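Local coordinates for 350aa long hypothetical aspartate-semialdehyde dehydrogenase (PDB 2EP5), which probably catalyses the NADPH-dependent reduction of malonyl-CoA to malonate semialdehyde, as a member of the aspartate-semialdehyde dehydrogenase family, at residues R241-M245 with V323-L329; I256-K262 with R312-E316; S304-V308 with V330-I336. All blocks are in the same frame, centred on the assembly; numbering follows the deposited sequence.

How the contacts relate
Contacts 1 and 2 both reach the same mixed sheet of the dimerisation domain: contact 1 joins the ends of strands 244-251 and 319-326, while contact 2 lays helix 258-266 against strand 308-316, the next strand over. Their centres are about 22 Å apart, and both touch the same neighbouring subunit. Contact 3 lies about 9 Å from contact 1, centre to centre, where 304-308 packs against the turn from strand 319-326 into helix 334-347; Leu329 O and Ala334 N, 2.9 Å apart, probably share a hydrogen bond between the two contacts. Contact 1 holds His244, the predicted proton acceptor, its side chain about 4 Å from that of Cys151, the predicted acyl-thioester residue; contact 2 is remote from both.

Contact 1 of 3, residues R241-M245 with V323-L329; sequences RVGHM and VVLGDNL
His244 and Gly326 form an antiparallel hydrogen-bonded pair, with His244 N 3.0 Å from Gly326 O and the return bond from Gly326 N to His244 O longer at 3.3 Å; Met245 and Leu325 follow as a non-hydrogen-bonded pair. Past Gly326 the pairing passes to a side chain. Asn328 OD1 takes the N-H of Gly243 at 2.8 Å, the donor tilted 20° from the carbonyl plane. Turned between its own backbone N and carbonyl carbon (chi1 55°), the Asn328 amide stacks on the imidazole of His244, the two planes 17° apart, and CB stands 3.4 Å from the ring centroid in a CH-pi contact. This is the sheet end of the dimerisation domain that faces the active site: the ring also touches Cys151 and Ile155 of helix 151-160, consistent with the predicted role of His244 as proton acceptor. Asn328 ND2 bonds to Ser181 OG, which together with the Gly243 bond fixes how the amide is rotated under the ring. Asp327 OD1 closes an Asx turn onto Leu329 N, and Val242 CG1 packs 3.4 Å from that same OD1. On the sheet face away from the histidine, Met245 CG meets Val323 CG1 at 3.9 Å.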
ATOM      1  N   ARG A 241       3.798   5.783  -6.639  1.00 18.32           N
ATOM      2  CA  ARG A 241       5.235   6.019  -6.681  1.00 19.03           C
ATOM      3  C   ARG A 241       5.594   7.062  -7.721  1.00 18.93           C
ATOM      4  O   ARG A 241       6.197   8.084  -7.406  1.00 19.21           O
ATOM      5  CB  ARG A 241       6.015   4.729  -6.982  1.00 17.98           C
ATOM      6  CG  ARG A 241       5.863   3.629  -5.937  1.00 20.75           C
ATOM      7  CD  ARG A 241       6.682   2.400  -6.301  1.00 20.69           C
ATOM      8  NE  ARG A 241       8.094   2.600  -5.999  1.00 24.15           N
ATOM      9  CZ  ARG A 241       8.646   2.353  -4.815  1.00 24.84           C
ATOM     10  NH1 ARG A 241       7.905   1.882  -3.824  1.00 25.33           N
ATOM     11  NH2 ARG A 241       9.936   2.598  -4.617  1.00 28.45           N
ATOM     12  N   VAL A 242       5.210   6.808  -8.963  1.00 19.15           N
ATOM     13  CA  VAL A 242       5.540   7.728 -10.036  1.00 18.96           C
ATOM     14  C   VAL A 242       4.364   8.001 -10.938  1.00 20.13           C
ATOM     15  O   VAL A 242       3.595   7.093 -11.259  1.00 20.56           O
ATOM     16  CB  VAL A 242       6.681   7.162 -10.910  1.00 19.03           C
ATOM     17  CG1 VAL A 242       7.125   8.214 -11.933  1.00 16.97           C
ATOM     18  CG2 VAL A 242       7.841   6.712 -10.020  1.00 17.23           C
ATOM     19  N   GLY A 243       4.236   9.257 -11.360  1.00 21.50           N
ATOM     20  CA  GLY A 243       3.154   9.626 -12.252  1.00 21.57           C
ATOM     21  C   GLY A 243       2.185  10.614 -11.639  1.00 23.15           C
ATOM     22  O   GLY A 243       1.623  10.360 -10.568  1.00 23.80           O
ATOM     23  N   HIS A 244       2.018  11.753 -12.309  1.00 21.59           N
ATOM     24  CA  HIS A 244       1.102  12.798 -11.874  1.00 22.35           C
ATOM     25  C   HIS A 244      -0.119  12.791 -12.782  1.00 23.99           C
ATOM     26  O   HIS A 244      -0.004  12.901 -14.007  1.00 23.79           O
ATOM     27  CB  HIS A 244       1.755  14.178 -11.958  1.00 21.51           C
ATOM     28  CG  HIS A 244       2.728  14.455 -10.857  1.00 20.36           C
ATOM     29  ND1 HIS A 244       2.911  13.597  -9.793  1.00 18.26           N
ATOM     30  CD2 HIS A 244       3.563  15.500 -10.648  1.00 16.71           C
ATOM     31  CE1 HIS A 244       3.815  14.104  -8.975  1.00 18.78           C
ATOM     32  NE2 HIS A 244       4.226  15.258  -9.471  1.00 19.01           N
ATOM     33  N   MET A 245      -1.289  12.654 -12.177  1.00 23.46           N
ATOM     34  CA  MET A 245      -2.519  12.649 -12.936  1.00 24.11           C
ATOM     35  C   MET A 245      -3.198  14.005 -12.765  1.00 24.21           C
ATOM     36  O   MET A 245      -3.051  14.663 -11.729  1.00 24.56           O
ATOM     37  CB  MET A 245      -3.433  11.523 -12.445  1.00 25.41           C
ATOM     38  CG  MET A 245      -4.782  11.475 -13.149  1.00 32.54           C
ATOM     39  SD  MET A 245      -5.596   9.872 -12.976  1.00 38.08           S
ATOM     40  CE  MET A 245      -4.396   8.817 -13.783  1.00 34.30           C
ATOM     41  N   VAL A 323      -8.599  13.746 -18.879  1.00 21.63           N
ATOM     42  CA  VAL A 323      -7.665  13.242 -17.876  1.00 21.52           C
ATOM     43  C   VAL A 323      -6.312  13.016 -18.549  1.00 21.87           C
ATOM     44  O   VAL A 323      -6.215  12.349 -19.584  1.00 20.75           O
ATOM     45  CB  VAL A 323      -8.150  11.898 -17.258  1.00 23.60           C
ATOM     46  CG1 VAL A 323      -7.118  11.375 -16.269  1.00 19.36           C
ATOM     47  CG2 VAL A 323      -9.502  12.097 -16.549  1.00 24.37           C
ATOM     48  N   VAL A 324      -5.269  13.582 -17.958  1.00 21.30           N
ATOM     49  CA  VAL A 324      -3.927  13.450 -18.502  1.00 18.56           C
ATOM     50  C   VAL A 324      -2.992  12.850 -17.458  1.00 18.02           C
ATOM     51  O   VAL A 324      -3.153  13.067 -16.256  1.00 17.34           O
ATOM     52  CB  VAL A 324      -3.385  14.817 -18.949  1.00 16.92           C
ATOM     53  CG1 VAL A 324      -3.301  15.753 -17.749  1.00 15.47           C
ATOM     54  CG2 VAL A 324      -2.022  14.652 -19.609  1.00 16.49           C
ATOM     55  N   LEU A 325      -2.012  12.092 -17.927  1.00 18.17           N
ATOM     56  CA  LEU A 325      -1.054  11.451 -17.045  1.00 16.72           C
ATOM     57  C   LEU A 325       0.334  11.607 -17.641  1.00 16.43           C
ATOM     58  O   LEU A 325       0.500  11.577 -18.855  1.00 16.21           O
ATOM     59  CB  LEU A 325      -1.408   9.971 -16.900  1.00 17.16           C
ATOM     60  CG  LEU A 325      -0.710   9.045 -15.880  1.00 20.36           C
ATOM     61  CD1 LEU A 325       0.266   8.132 -16.584  1.00 20.50           C
ATOM     62  CD2 LEU A 325      -0.027   9.857 -14.793  1.00 19.61           C
ATOM     63  N   GLY A 326       1.323  11.794 -16.776  1.00 17.28           N
ATOM     64  CA  GLY A 326       2.691  11.935 -17.231  1.00 19.70           C
ATOM     65  C   GLY A 326       3.688  11.514 -16.164  1.00 20.67           C
ATOM     66  O   GLY A 326       3.374  11.508 -14.974  1.00 21.51           O
ATOM     67  N   ASP A 327       4.889  11.137 -16.593  1.00 20.85           N
ATOM     68  CA  ASP A 327       5.943  10.735 -15.668  1.00 20.32           C
ATOM     69  C   ASP A 327       6.522  12.050 -15.133  1.00 21.80           C
ATOM     70  O   ASP A 327       7.156  12.805 -15.880  1.00 20.02           O
ATOM     71  CB  ASP A 327       7.017   9.953 -16.424  1.00 21.20           C
ATOM     72  CG  ASP A 327       8.080   9.370 -15.508  1.00 23.09           C
ATOM     73  OD1 ASP A 327       8.434  10.014 -14.497  1.00 23.40           O
ATOM     74  OD2 ASP A 327       8.578   8.266 -15.817  1.00 23.57           O
ATOM     75  N   ASN A 328       6.288  12.328 -13.853  1.00 21.05           N
ATOM     76  CA  ASN A 328       6.776  13.563 -13.230  1.00 22.04           C
ATOM     77  C   ASN A 328       8.305  13.644 -13.150  1.00 22.56           C
ATOM     78  O   ASN A 328       8.867  14.735 -13.030  1.00 24.09           O
ATOM     79  CB  ASN A 328       6.192  13.700 -11.821  1.00 19.07           C
ATOM     80  CG  ASN A 328       6.470  12.481 -10.967  1.00 20.58           C
ATOM     81  OD1 ASN A 328       5.995  11.380 -11.270  1.00 19.85           O
ATOM     82  ND2 ASN A 328       7.252  12.660  -9.905  1.00 16.36           N
ATOM     83  N   LEU A 329       8.974  12.496 -13.210  1.00 22.31           N
ATOM     84  CA  LEU A 329      10.437  12.457 -13.138  1.00 23.07           C
ATOM     85  C   LEU A 329      11.128  12.722 -14.476  1.00 23.43           C
ATOM     86  O   LEU A 329      12.236  13.266 -14.525  1.00 22.72           O
ATOM     87  CB  LEU A 329      10.902  11.099 -12.611  1.00 22.25           C
ATOM     88  CG  LEU A 329      10.488  10.688 -11.198  1.00 21.15           C
ATOM     89  CD1 LEU A 329      11.134   9.344 -10.875  1.00 19.61           C
ATOM     90  CD2 LEU A 329      10.933  11.749 -10.186  1.00 22.39           C
TER

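Contact 2 of 3, residues I256-K262 with R312-E316; sequences INIEEIK and RIRHE
Ile256 sits on the imidazole of His315 like a lid, its CB over the middle of one ring face, 4.1 Å from the centroid and 6° off the ring normal, a CH-pi contact. The ring is carried out to this place because CG stands anti to the backbone N (chi1 173°), and its ND1 makes a weak hydrogen bond to Val319 O. Ile258, the first residue of the helix, reaches across with its end methyl. CD1 lies 3.7 Å from His315 CB, the two side chains meeting at a slant, and 3.8 Å from Ile313 CG2, so one methyl touches two side chains that project from the same side of strand 312-316, and it comes closest to the backbone, 3.5 Å from His315 N. Ile313 CG2 also takes Ile261 CG2 at 4.2 Å. Farther along, Lys262 and Ile313 run past one another in opposite directions, Lys262 CG 3.9 Å from Ile313 CD1; the extended lysine then carries NZ on to a salt bridge with Glu259 OE2 on its own helix. The axes of 258-262 and 312-316 approach to 9.0 Å, running 153° apart, nearly antiparallel. This is helix-on-sheet packing at the outer end of the dimerisation domain, with Leu320 of strand 319-326 touching Ile256 and Ile261 behind it. Asn257, the N-cap residue, begins the helix by accepting from Glu260 N through OD1. Arg314 points to the other side of the strand, where NE makes a nearly straight, salt-bridging bond to Glu316 OE2 at 2.7 Å. No hydrogen bond joins helix to strand; the charged groups pair within their own segments or with other parts of the assembly. Between these two segments the contact is apolar, so it probably depends on shape and burial more than on directed bonds.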
ATOM      1  N   ILE A 256     -17.480  23.176 -29.360  1.00 36.36           N
ATOM      2  CA  ILE A 256     -16.400  22.214 -29.253  1.00 36.47           C
ATOM      3  C   ILE A 256     -16.651  20.943 -30.052  1.00 36.70           C
ATOM      4  O   ILE A 256     -17.643  20.251 -29.838  1.00 35.66           O
ATOM      5  CB  ILE A 256     -16.161  21.841 -27.772  1.00 37.03           C
ATOM      6  CG1 ILE A 256     -15.621  23.057 -27.014  1.00 35.41           C
ATOM      7  CG2 ILE A 256     -15.197  20.674 -27.676  1.00 36.74           C
ATOM      8  CD1 ILE A 256     -15.587  22.898 -25.509  1.00 33.70           C
ATOM      9  N   ASN A 257     -15.743  20.655 -30.982  1.00 37.80           N
ATOM     10  CA  ASN A 257     -15.819  19.456 -31.811  1.00 36.55           C
ATOM     11  C   ASN A 257     -14.962  18.401 -31.110  1.00 35.49           C
ATOM     12  O   ASN A 257     -13.738  18.364 -31.271  1.00 34.19           O
ATOM     13  CB  ASN A 257     -15.251  19.732 -33.207  1.00 38.73           C
ATOM     14  CG  ASN A 257     -15.411  18.544 -34.147  1.00 41.95           C
ATOM     15  OD1 ASN A 257     -15.148  17.400 -33.773  1.00 42.70           O
ATOM     16  ND2 ASN A 257     -15.839  18.812 -35.378  1.00 43.83           N
ATOM     17  N   ILE A 258     -15.610  17.549 -30.327  1.00 34.64           N
ATOM     18  CA  ILE A 258     -14.907  16.522 -29.575  1.00 34.60           C
ATOM     19  C   ILE A 258     -13.917  15.685 -30.392  1.00 34.20           C
ATOM     20  O   ILE A 258     -12.781  15.483 -29.968  1.00 35.01           O
ATOM     21  CB  ILE A 258     -15.915  15.591 -28.872  1.00 34.95           C
ATOM     22  CG1 ILE A 258     -15.260  14.936 -27.663  1.00 34.03           C
ATOM     23  CG2 ILE A 258     -16.448  14.551 -29.843  1.00 38.11           C
ATOM     24  CD1 ILE A 258     -15.064  15.895 -26.508  1.00 35.27           C
ATOM     25  N   GLU A 259     -14.338  15.212 -31.563  1.00 32.86           N
ATOM     26  CA  GLU A 259     -13.480  14.392 -32.403  1.00 33.90           C
ATOM     27  C   GLU A 259     -12.283  15.157 -32.964  1.00 33.97           C
ATOM     28  O   GLU A 259     -11.192  14.601 -33.093  1.00 34.31           O
ATOM     29  CB  GLU A 259     -14.286  13.770 -33.552  1.00 35.32           C
ATOM     30  CG  GLU A 259     -15.362  12.773 -33.110  1.00 38.19           C
ATOM     31  CD  GLU A 259     -14.806  11.609 -32.292  1.00 41.69           C
ATOM     32  OE1 GLU A 259     -13.941  10.866 -32.809  1.00 42.25           O
ATOM     33  OE2 GLU A 259     -15.232  11.435 -31.128  1.00 42.34           O
ATOM     34  N   GLU A 260     -12.479  16.424 -33.309  1.00 35.18           N
ATOM     35  CA  GLU A 260     -11.372  17.212 -33.839  1.00 35.88           C
ATOM     36  C   GLU A 260     -10.324  17.390 -32.740  1.00 33.92           C
ATOM     37  O   GLU A 260      -9.122  17.380 -33.006  1.00 32.35           O
ATOM     38  CB  GLU A 260     -11.857  18.582 -34.322  1.00 39.00           C
ATOM     39  CG  GLU A 260     -10.759  19.414 -34.983  1.00 44.95           C
ATOM     40  CD  GLU A 260     -10.343  18.875 -36.352  1.00 49.28           C
ATOM     41  OE1 GLU A 260     -10.173  17.643 -36.495  1.00 51.29           O
ATOM     42  OE2 GLU A 260     -10.174  19.688 -37.288  1.00 51.48           O
ATOM     43  N   ILE A 261     -10.793  17.547 -31.504  1.00 32.99           N
ATOM     44  CA  ILE A 261      -9.907  17.705 -30.357  1.00 33.25           C
ATOM     45  C   ILE A 261      -9.041  16.452 -30.172  1.00 32.43           C
ATOM     46  O   ILE A 261      -7.826  16.549 -30.002  1.00 30.58           O
ATOM     47  CB  ILE A 261     -10.723  17.992 -29.063  1.00 33.56           C
ATOM     48  CG1 ILE A 261     -11.184  19.453 -29.068  1.00 32.80           C
ATOM     49  CG2 ILE A 261      -9.890  17.690 -27.818  1.00 32.03           C
ATOM     50  CD1 ILE A 261     -12.000  19.841 -27.863  1.00 32.82           C
ATOM     51  N   LYS A 262      -9.667  15.281 -30.209  1.00 32.17           N
ATOM     52  CA  LYS A 262      -8.923  14.037 -30.061  1.00 33.74           C
ATOM     53  C   LYS A 262      -7.881  13.956 -31.174  1.00 32.49           C
ATOM     54  O   LYS A 262      -6.735  13.559 -30.950  1.00 30.54           O
ATOM     55  CB  LYS A 262      -9.865  12.831 -30.148  1.00 34.90           C
ATOM     56  CG  LYS A 262     -10.826  12.692 -28.979  1.00 38.42           C
ATOM     57  CD  LYS A 262     -11.769  11.521 -29.196  1.00 39.55           C
ATOM     58  CE  LYS A 262     -12.771  11.388 -28.067  1.00 42.46           C
ATOM     59  NZ  LYS A 262     -13.826  10.371 -28.382  1.00 44.48           N
ATOM     60  N   ARG A 312     -10.552   9.876 -21.395  1.00 22.17           N
ATOM     61  CA  ARG A 312     -11.840  10.371 -20.931  1.00 21.85           C
ATOM     62  C   ARG A 312     -12.155  11.766 -21.483  1.00 22.98           C
ATOM     63  O   ARG A 312     -12.751  12.591 -20.795  1.00 22.82           O
ATOM     64  CB  ARG A 312     -11.846  10.399 -19.402  1.00 22.45           C
ATOM     65  CG  ARG A 312     -11.177   9.183 -18.772  1.00 25.13           C
ATOM     66  CD  ARG A 312     -12.174   8.123 -18.353  1.00 27.87           C
ATOM     67  NE  ARG A 312     -12.836   8.481 -17.106  1.00 28.71           N
ATOM     68  CZ  ARG A 312     -14.114   8.823 -16.997  1.00 29.53           C
ATOM     69  NH1 ARG A 312     -14.899   8.852 -18.061  1.00 28.40           N
ATOM     70  NH2 ARG A 312     -14.599   9.163 -15.813  1.00 31.98           N
ATOM     71  N   ILE A 313     -11.748  12.025 -22.720  1.00 23.73           N
ATOM     72  CA  ILE A 313     -12.003  13.314 -23.353  1.00 25.36           C
ATOM     73  C   ILE A 313     -13.510  13.400 -23.570  1.00 26.93           C
ATOM     74  O   ILE A 313     -14.084  12.613 -24.325  1.00 26.89           O
ATOM     75  CB  ILE A 313     -11.246  13.420 -24.696  1.00 25.79           C
ATOM     76  CG1 ILE A 313      -9.736  13.425 -24.433  1.00 25.18           C
ATOM     77  CG2 ILE A 313     -11.661  14.676 -25.440  1.00 26.06           C
ATOM     78  CD1 ILE A 313      -8.892  13.412 -25.691  1.00 24.97           C
ATOM     79  N   ARG A 314     -14.154  14.356 -22.908  1.00 27.83           N
ATOM     80  CA  ARG A 314     -15.599  14.471 -23.008  1.00 28.53           C
ATOM     81  C   ARG A 314     -16.139  15.903 -22.988  1.00 28.98           C
ATOM     82  O   ARG A 314     -15.601  16.789 -22.312  1.00 25.55           O
ATOM     83  CB  ARG A 314     -16.223  13.658 -21.868  1.00 30.42           C
ATOM     84  CG  ARG A 314     -17.747  13.616 -21.827  1.00 30.44           C
ATOM     85  CD  ARG A 314     -18.191  12.901 -20.557  1.00 31.28           C
ATOM     86  NE  ARG A 314     -19.642  12.845 -20.391  1.00 34.31           N
ATOM     87  CZ  ARG A 314     -20.455  12.055 -21.087  1.00 36.01           C
ATOM     88  NH1 ARG A 314     -19.966  11.236 -22.010  1.00 36.79           N
ATOM     89  NH2 ARG A 314     -21.760  12.077 -20.852  1.00 37.50           N
ATOM     90  N   HIS A 315     -17.219  16.113 -23.735  1.00 29.52           N
ATOM     91  CA  HIS A 315     -17.862  17.415 -23.819  1.00 30.15           C
ATOM     92  C   HIS A 315     -19.288  17.374 -23.280  1.00 30.87           C
ATOM     93  O   HIS A 315     -20.169  16.755 -23.873  1.00 30.48           O
ATOM     94  CB  HIS A 315     -17.869  17.911 -25.271  1.00 30.52           C
ATOM     95  CG  HIS A 315     -18.662  19.167 -25.483  1.00 33.86           C
ATOM     96  ND1 HIS A 315     -18.675  20.207 -24.577  1.00 33.62           N
ATOM     97  CD2 HIS A 315     -19.443  19.563 -26.517  1.00 34.22           C
ATOM     98  CE1 HIS A 315     -19.428  21.187 -25.042  1.00 33.78           C
ATOM     99  NE2 HIS A 315     -19.906  20.822 -26.218  1.00 33.87           N
ATOM    100  N   GLU A 316     -19.502  18.020 -22.141  1.00 32.90           N
ATOM    101  CA  GLU A 316     -20.829  18.090 -21.547  1.00 35.70           C
ATOM    102  C   GLU A 316     -21.249  19.553 -21.616  1.00 36.90           C
ATOM    103  O   GLU A 316     -20.594  20.359 -22.284  1.00 38.62           O
ATOM    104  CB  GLU A 316     -20.813  17.616 -20.094  1.00 37.34           C
ATOM    105  CG  GLU A 316     -20.269  16.208 -19.907  1.00 40.35           C
ATOM    106  CD  GLU A 316     -20.693  15.583 -18.590  1.00 40.88           C
ATOM    107  OE1 GLU A 316     -20.728  16.302 -17.571  1.00 42.39           O
ATOM    108  OE2 GLU A 316     -20.982  14.368 -18.572  1.00 42.89           O
TER

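Contact 3 of 3, residues S304-V308 with V330-I336; sequences SGMAV and VRGAAGI
Over one face of the Arg331 guanidinium lies the methyl of Met306, CE 3.3 Å from NH1, while the backbone carbonyl of the same methionine comes to the edge, with Met306 C in the guanidinium plane. There NH1 is hydrogen-bonded to Met306 O at 2.7 Å, though the place of that oxygen is somewhat uncertain. The strongest polar partner is elsewhere: NH2 makes a salt bridge to Glu123 and is also bonded to Asn121. A weak backbone bond, Arg331 N to Gly305 O at 3.1 Å, ties the start of the same segment to its neighbour. Met306 gets its methyl over the guanidinium because its chain bends twice (chi2 -52°, chi3 -78°), and the bend puts SD 3.4 Å from Val330 CG1 and 3.7 Å from Gly335 CA, where no side chain stands in the way. Val308 CG1 lies against Arg331 CG at 4.1 Å. Val330 to Ala333 form a type I turn that leads from strand 319-326 into helix 334-347. Ala333 is the N-cap, and Ala333 and Ala334 pack on helix 15-24 of the NAD-binding domain, with the side chain of Ile336 about 7 Å from that of Cys151, the predicted acyl-thioester residue.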
ATOM      1  N   SER A 304       9.314   6.112 -22.880  1.00 25.06           N
ATOM      2  CA  SER A 304      10.362   6.404 -21.919  1.00 27.47           C
ATOM      3  C   SER A 304       9.967   7.441 -20.878  1.00 27.32           C
ATOM      4  O   SER A 304      10.815   7.920 -20.125  1.00 27.94           O
ATOM      5  CB  SER A 304      11.620   6.862 -22.652  1.00 29.14           C
ATOM      6  OG  SER A 304      11.960   5.916 -23.649  1.00 33.06           O
ATOM      7  N   GLY A 305       8.682   7.775 -20.827  1.00 26.16           N
ATOM      8  CA  GLY A 305       8.220   8.750 -19.856  1.00 25.35           C
ATOM      9  C   GLY A 305       8.244  10.181 -20.367  1.00 24.93           C
ATOM     10  O   GLY A 305       8.149  11.126 -19.581  1.00 24.26           O
ATOM     11  N   MET A 306       8.378  10.342 -21.680  1.00 23.27           N
ATOM     12  CA  MET A 306       8.402  11.669 -22.285  1.00 24.47           C
ATOM     13  C   MET A 306       7.060  12.020 -22.910  1.00 24.65           C
ATOM     14  O   MET A 306       6.814  13.168 -23.270  1.00 25.94           O
ATOM     15  CB  MET A 306       9.500  11.763 -23.349  1.00 23.20           C
ATOM     16  CG  MET A 306      10.869  12.062 -22.773  1.00 23.49           C
ATOM     17  SD  MET A 306      10.795  13.517 -21.708  1.00 22.73           S
ATOM     18  CE  MET A 306      10.773  14.823 -22.926  1.00 20.15           C
ATOM     19  N   ALA A 307       6.193  11.026 -23.035  1.00 24.27           N
ATOM     20  CA  ALA A 307       4.882  11.246 -23.614  1.00 25.22           C
ATOM     21  C   ALA A 307       3.824  11.256 -22.513  1.00 24.55           C
ATOM     22  O   ALA A 307       3.923  10.514 -21.539  1.00 25.72           O
ATOM     23  CB  ALA A 307       4.574  10.146 -24.643  1.00 25.04           C
ATOM     24  N   VAL A 308       2.827  12.117 -22.658  1.00 22.45           N
ATOM     25  CA  VAL A 308       1.745  12.178 -21.682  1.00 21.48           C
ATOM     26  C   VAL A 308       0.564  11.426 -22.286  1.00 21.35           C
ATOM     27  O   VAL A 308       0.396  11.396 -23.508  1.00 22.14           O
ATOM     28  CB  VAL A 308       1.309  13.626 -21.387  1.00 20.54           C
ATOM     29  CG1 VAL A 308       2.472  14.410 -20.807  1.00 16.37           C
ATOM     30  CG2 VAL A 308       0.782  14.273 -22.659  1.00 17.50           C
ATOM     31  N   VAL A 330      10.466  12.323 -15.554  1.00 23.70           N
ATOM     32  CA  VAL A 330      11.002  12.471 -16.900  1.00 24.19           C
ATOM     33  C   VAL A 330      10.414  13.700 -17.596  1.00 24.18           C
ATOM     34  O   VAL A 330      11.065  14.744 -17.706  1.00 24.76           O
ATOM     35  CB  VAL A 330      10.702  11.180 -17.719  1.00 22.64           C
ATOM     36  CG1 VAL A 330      11.252  11.291 -19.122  1.00 21.25           C
ATOM     37  CG2 VAL A 330      11.318   9.985 -17.011  1.00 19.21           C
ATOM     38  N   ARG A 331       9.181  13.573 -18.067  1.00 24.49           N
ATOM     39  CA  ARG A 331       8.506  14.679 -18.727  1.00 23.17           C
ATOM     40  C   ARG A 331       8.492  15.887 -17.795  1.00 22.83           C
ATOM     41  O   ARG A 331       8.633  17.028 -18.233  1.00 23.47           O
ATOM     42  CB  ARG A 331       7.062  14.304 -19.046  1.00 23.41           C
ATOM     43  CG  ARG A 331       6.335  15.356 -19.858  1.00 23.98           C
ATOM     44  CD  ARG A 331       6.811  15.265 -21.286  1.00 26.77           C
ATOM     45  NE  ARG A 331       7.060  16.563 -21.885  1.00 25.36           N
ATOM     46  CZ  ARG A 331       7.479  16.725 -23.131  1.00 26.34           C
ATOM     47  NH1 ARG A 331       7.694  15.668 -23.900  1.00 25.04           N
ATOM     48  NH2 ARG A 331       7.674  17.942 -23.611  1.00 29.26           N
ATOM     49  N   GLY A 332       8.327  15.620 -16.504  1.00 20.57           N
ATOM     50  CA  GLY A 332       8.254  16.687 -15.530  1.00 20.29           C
ATOM     51  C   GLY A 332       9.546  17.252 -14.987  1.00 21.47           C
ATOM     52  O   GLY A 332       9.500  18.206 -14.217  1.00 21.59           O
ATOM     53  N   ALA A 333      10.690  16.678 -15.363  1.00 21.92           N
ATOM     54  CA  ALA A 333      11.976  17.170 -14.872  1.00 20.50           C
ATOM     55  C   ALA A 333      13.182  16.772 -15.726  1.00 21.37           C
ATOM     56  O   ALA A 333      13.580  17.527 -16.615  1.00 22.42           O
ATOM     57  CB  ALA A 333      12.190  16.723 -13.432  1.00 19.56           C
ATOM     58  N   ALA A 334      13.753  15.594 -15.455  1.00 20.02           N
ATOM     59  CA  ALA A 334      14.937  15.094 -16.169  1.00 20.78           C
ATOM     60  C   ALA A 334      14.890  15.194 -17.690  1.00 21.41           C
ATOM     61  O   ALA A 334      15.745  15.831 -18.307  1.00 23.59           O
ATOM     62  CB  ALA A 334      15.219  13.648 -15.768  1.00 21.01           C
ATOM     63  N   GLY A 335      13.891  14.558 -18.288  1.00 20.67           N
ATOM     64  CA  GLY A 335      13.759  14.569 -19.728  1.00 19.65           C
ATOM     65  C   GLY A 335      13.556  15.922 -20.383  1.00 21.68           C
ATOM     66  O   GLY A 335      14.085  16.152 -21.471  1.00 23.16           O
ATOM     67  N   ILE A 336      12.803  16.826 -19.758  1.00 21.38           N
ATOM     68  CA  ILE A 336      12.596  18.126 -20.402  1.00 21.54           C
ATOM     69  C   ILE A 336      13.819  19.032 -20.320  1.00 19.05           C
ATOM     70  O   ILE A 336      14.022  19.868 -21.188  1.00 18.72           O
ATOM     71  CB  ILE A 336      11.372  18.893 -19.840  1.00 19.88           C
ATOM     72  CG1 ILE A 336      11.410  18.919 -18.321  1.00 18.73           C
ATOM     73  CG2 ILE A 336      10.104  18.276 -20.358  1.00 22.25           C
ATOM     74  CD1 ILE A 336      10.413  19.865 -17.735  1.00 22.75           C
TER